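Local atomic coordinates of lasso peptide isopeptidase AtxE2 (Asticcacaulis excentricus, PDB entry 5TXE), a protein that hydrolyses the isopeptide bond of the lasso peptides astexin-2 and astexin-3, recognising their knotted structure and converting them to linear peptides. Residues A[467-472]-A[497-502]. The protein carries 1 engineered substitution. Residues are numbered along the deposited sequence; the frame is centred on the assembly and turned at random.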
loop_
_atom_site.group_PDB
_atom_site.type_symbol
_atom_site.label_atom_id
_atom_site.label_comp_id
_atom_site.label_asym_id
_atom_site.label_seq_id
_atom_site.Cartn_x
_atom_site.Cartn_y
_atom_site.Cartn_z
ATOM N N PHE A 467 -0.485 0.989 14.757
ATOM C CA PHE A 467 0.073 2.335 14.733
ATOM C C PHE A 467 -0.115 3.044 13.444
ATOM O O PHE A 467 0.184 2.508 12.403
ATOM C CB PHE A 467 1.577 2.208 14.918
ATOM C CG PHE A 467 2.321 3.495 14.991
ATOM C CD1 PHE A 467 1.920 4.515 15.836
ATOM C CD2 PHE A 467 3.494 3.637 14.296
ATOM C CE1 PHE A 467 2.646 5.705 15.918
ATOM C CE2 PHE A 467 4.245 4.815 14.384
ATOM C CZ PHE A 467 3.828 5.840 15.214
ATOM N N HIS A 468 -0.630 4.263 13.524
ATOM C CA HIS A 468 -0.757 5.081 12.368
ATOM C C HIS A 468 0.249 6.168 12.502
ATOM O O HIS A 468 0.101 7.082 13.267
ATOM C CB HIS A 468 -2.132 5.666 12.228
ATOM C CG HIS A 468 -2.320 6.329 10.921
ATOM N ND1 HIS A 468 -2.821 5.652 9.822
ATOM C CD2 HIS A 468 -2.004 7.579 10.493
ATOM C CE1 HIS A 468 -2.822 6.462 8.774
ATOM N NE2 HIS A 468 -2.348 7.643 9.156
ATOM N N SER A 469 1.294 6.071 11.738
ATOM C CA SER A 469 2.377 6.990 11.881
ATOM C C SER A 469 1.905 8.449 11.762
ATOM O O SER A 469 1.170 8.786 10.848
ATOM C CB SER A 469 3.396 6.716 10.787
ATOM O OG SER A 469 4.595 7.322 11.193
ATOM N N PRO A 470 2.395 9.339 12.637
ATOM C CA PRO A 470 1.876 10.687 12.556
ATOM C C PRO A 470 2.584 11.567 11.536
ATOM O O PRO A 470 3.673 11.230 11.027
ATOM C CB PRO A 470 2.153 11.215 13.965
ATOM C CG PRO A 470 3.457 10.596 14.299
ATOM C CD PRO A 470 3.328 9.190 13.762
ATOM N N ARG A 471 1.969 12.717 11.294
ATOM C CA ARG A 471 2.582 13.800 10.538
ATOM C C ARG A 471 3.915 14.271 11.118
ATOM O O ARG A 471 4.137 14.244 12.357
ATOM C CB ARG A 471 1.605 14.974 10.416
ATOM C CG ARG A 471 0.534 14.701 9.363
ATOM C CD ARG A 471 -0.295 15.930 9.029
ATOM N NE ARG A 471 0.489 17.049 8.486
ATOM C CZ ARG A 471 0.028 18.290 8.317
ATOM N NH1 ARG A 471 -1.230 18.591 8.620
ATOM N NH2 ARG A 471 0.825 19.242 7.843
ATOM N N SER A 472 4.826 14.653 10.220
ATOM C CA SER A 472 6.103 15.161 10.682
ATOM C C SER A 472 5.974 16.669 10.975
ATOM O O SER A 472 5.102 17.324 10.426
ATOM C CB SER A 472 7.177 14.976 9.632
ATOM O OG SER A 472 6.869 15.755 8.500
ATOM N N TRP A 497 13.012 10.402 15.362
ATOM C CA TRP A 497 12.772 10.618 16.821
ATOM C C TRP A 497 11.313 10.957 17.145
ATOM O O TRP A 497 10.773 10.528 18.141
ATOM C CB TRP A 497 13.646 11.726 17.359
ATOM C CG TRP A 497 15.021 11.326 17.662
ATOM C CD1 TRP A 497 16.195 11.707 17.000
ATOM C CD2 TRP A 497 15.414 10.525 18.756
ATOM N NE1 TRP A 497 17.276 11.154 17.646
ATOM C CE2 TRP A 497 16.817 10.425 18.723
ATOM C CE3 TRP A 497 14.709 9.868 19.762
ATOM C CZ2 TRP A 497 17.513 9.695 19.644
ATOM C CZ3 TRP A 497 15.410 9.150 20.685
ATOM C CH2 TRP A 497 16.795 9.062 20.626
ATOM N N ASN A 498 10.676 11.768 16.319
ATOM C CA ASN A 498 9.244 12.082 16.548
ATOM C C ASN A 498 8.403 10.809 16.487
ATOM O O ASN A 498 7.430 10.608 17.269
ATOM C CB ASN A 498 8.758 13.059 15.470
ATOM C CG ASN A 498 7.230 13.325 15.527
ATOM O OD1 ASN A 498 6.654 13.614 16.592
ATOM N ND2 ASN A 498 6.576 13.236 14.353
ATOM N N ILE A 499 8.736 9.946 15.526
ATOM C CA ILE A 499 8.055 8.653 15.472
ATOM C C ILE A 499 8.295 7.807 16.716
ATOM O O ILE A 499 7.365 7.248 17.316
ATOM C CB ILE A 499 8.405 7.898 14.171
ATOM C CG1 ILE A 499 7.775 8.649 13.015
ATOM C CG2 ILE A 499 7.836 6.475 14.218
ATOM C CD1 ILE A 499 8.410 8.353 11.689
ATOM N N LEU A 500 9.545 7.684 17.100
ATOM C CA LEU A 500 9.859 6.827 18.245
ATOM C C LEU A 500 9.221 7.375 19.530
ATOM O O LEU A 500 8.660 6.614 20.347
ATOM C CB LEU A 500 11.338 6.725 18.425
ATOM C CG LEU A 500 11.801 5.938 19.636
ATOM C CD1 LEU A 500 11.363 4.508 19.593
ATOM C CD2 LEU A 500 13.297 5.973 19.722
ATOM N N HIS A 501 9.283 8.696 19.692
ATOM C CA HIS A 501 8.677 9.318 20.876
ATOM C C HIS A 501 7.201 9.136 20.864
ATOM O O HIS A 501 6.595 8.952 21.916
ATOM C CB HIS A 501 8.986 10.798 20.929
ATOM C CG HIS A 501 10.397 11.144 21.300
ATOM N ND1 HIS A 501 11.127 10.460 22.251
ATOM C CD2 HIS A 501 11.189 12.152 20.878
ATOM C CE1 HIS A 501 12.313 11.021 22.387
ATOM N NE2 HIS A 501 12.379 12.046 21.560
ATOM N N THR A 502 6.588 9.128 19.688
ATOM C CA THR A 502 5.138 8.870 19.622
ATOM C C THR A 502 4.809 7.471 20.044
ATOM O O THR A 502 3.851 7.252 20.748
ATOM C CB THR A 502 4.572 9.120 18.217
ATOM O OG1 THR A 502 4.880 10.446 17.821
ATOM C CG2 THR A 502 3.070 8.932 18.164
#
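Segment 467-472 runs irregularly past one flank of helical segment 497-502, with the closest CA pair, Ser469 and Ile499, 6.9 Å apart. Phe467 meets the helix with the edge of its ring. Phe467 CE2 lies 4.0 Å from Ile499 CG2, and its CE1 touches Thr502 CG2, a methyl lying in the ring plane. CG anti to the backbone N (chi1 -177°) brings the Phe467 ring edge against the helix. Ser469 CA lies over one face of this ring, offset toward the rim. Ser469 OG rests 3.9 Å from Ile499 CG1. The CG corner of the Pro470 ring meets Thr502 OG1 at 3.8 Å. Asn498 ND2 gives a weak, bent hydrogen bond to Arg471 O (3.3 Å, 130° at the hydrogen). Thr502 OG1 bonds Asn498 O at 2.6 Å, one turn back in the helix; Thr502 N reaches the same oxygen from the opposite face of the carbonyl plane. Asn409 ND2 is also hydrogen-bonded to Thr502 OG1. With an alanine here, Asn498 O would probably lose its side-chain donor, Asn409 its partner, and the Phe467 edge a methyl to pack on. The contact packs the loop after strand 463-467 against helix 494-512 in the alpha/beta-hydrolase domain. Ser469 lies beside the catalytically important Tyr438. Val415 of strand 414-421 touches Pro470 and Thr502, while Thr532 of helix 528-539 packs on Ile499.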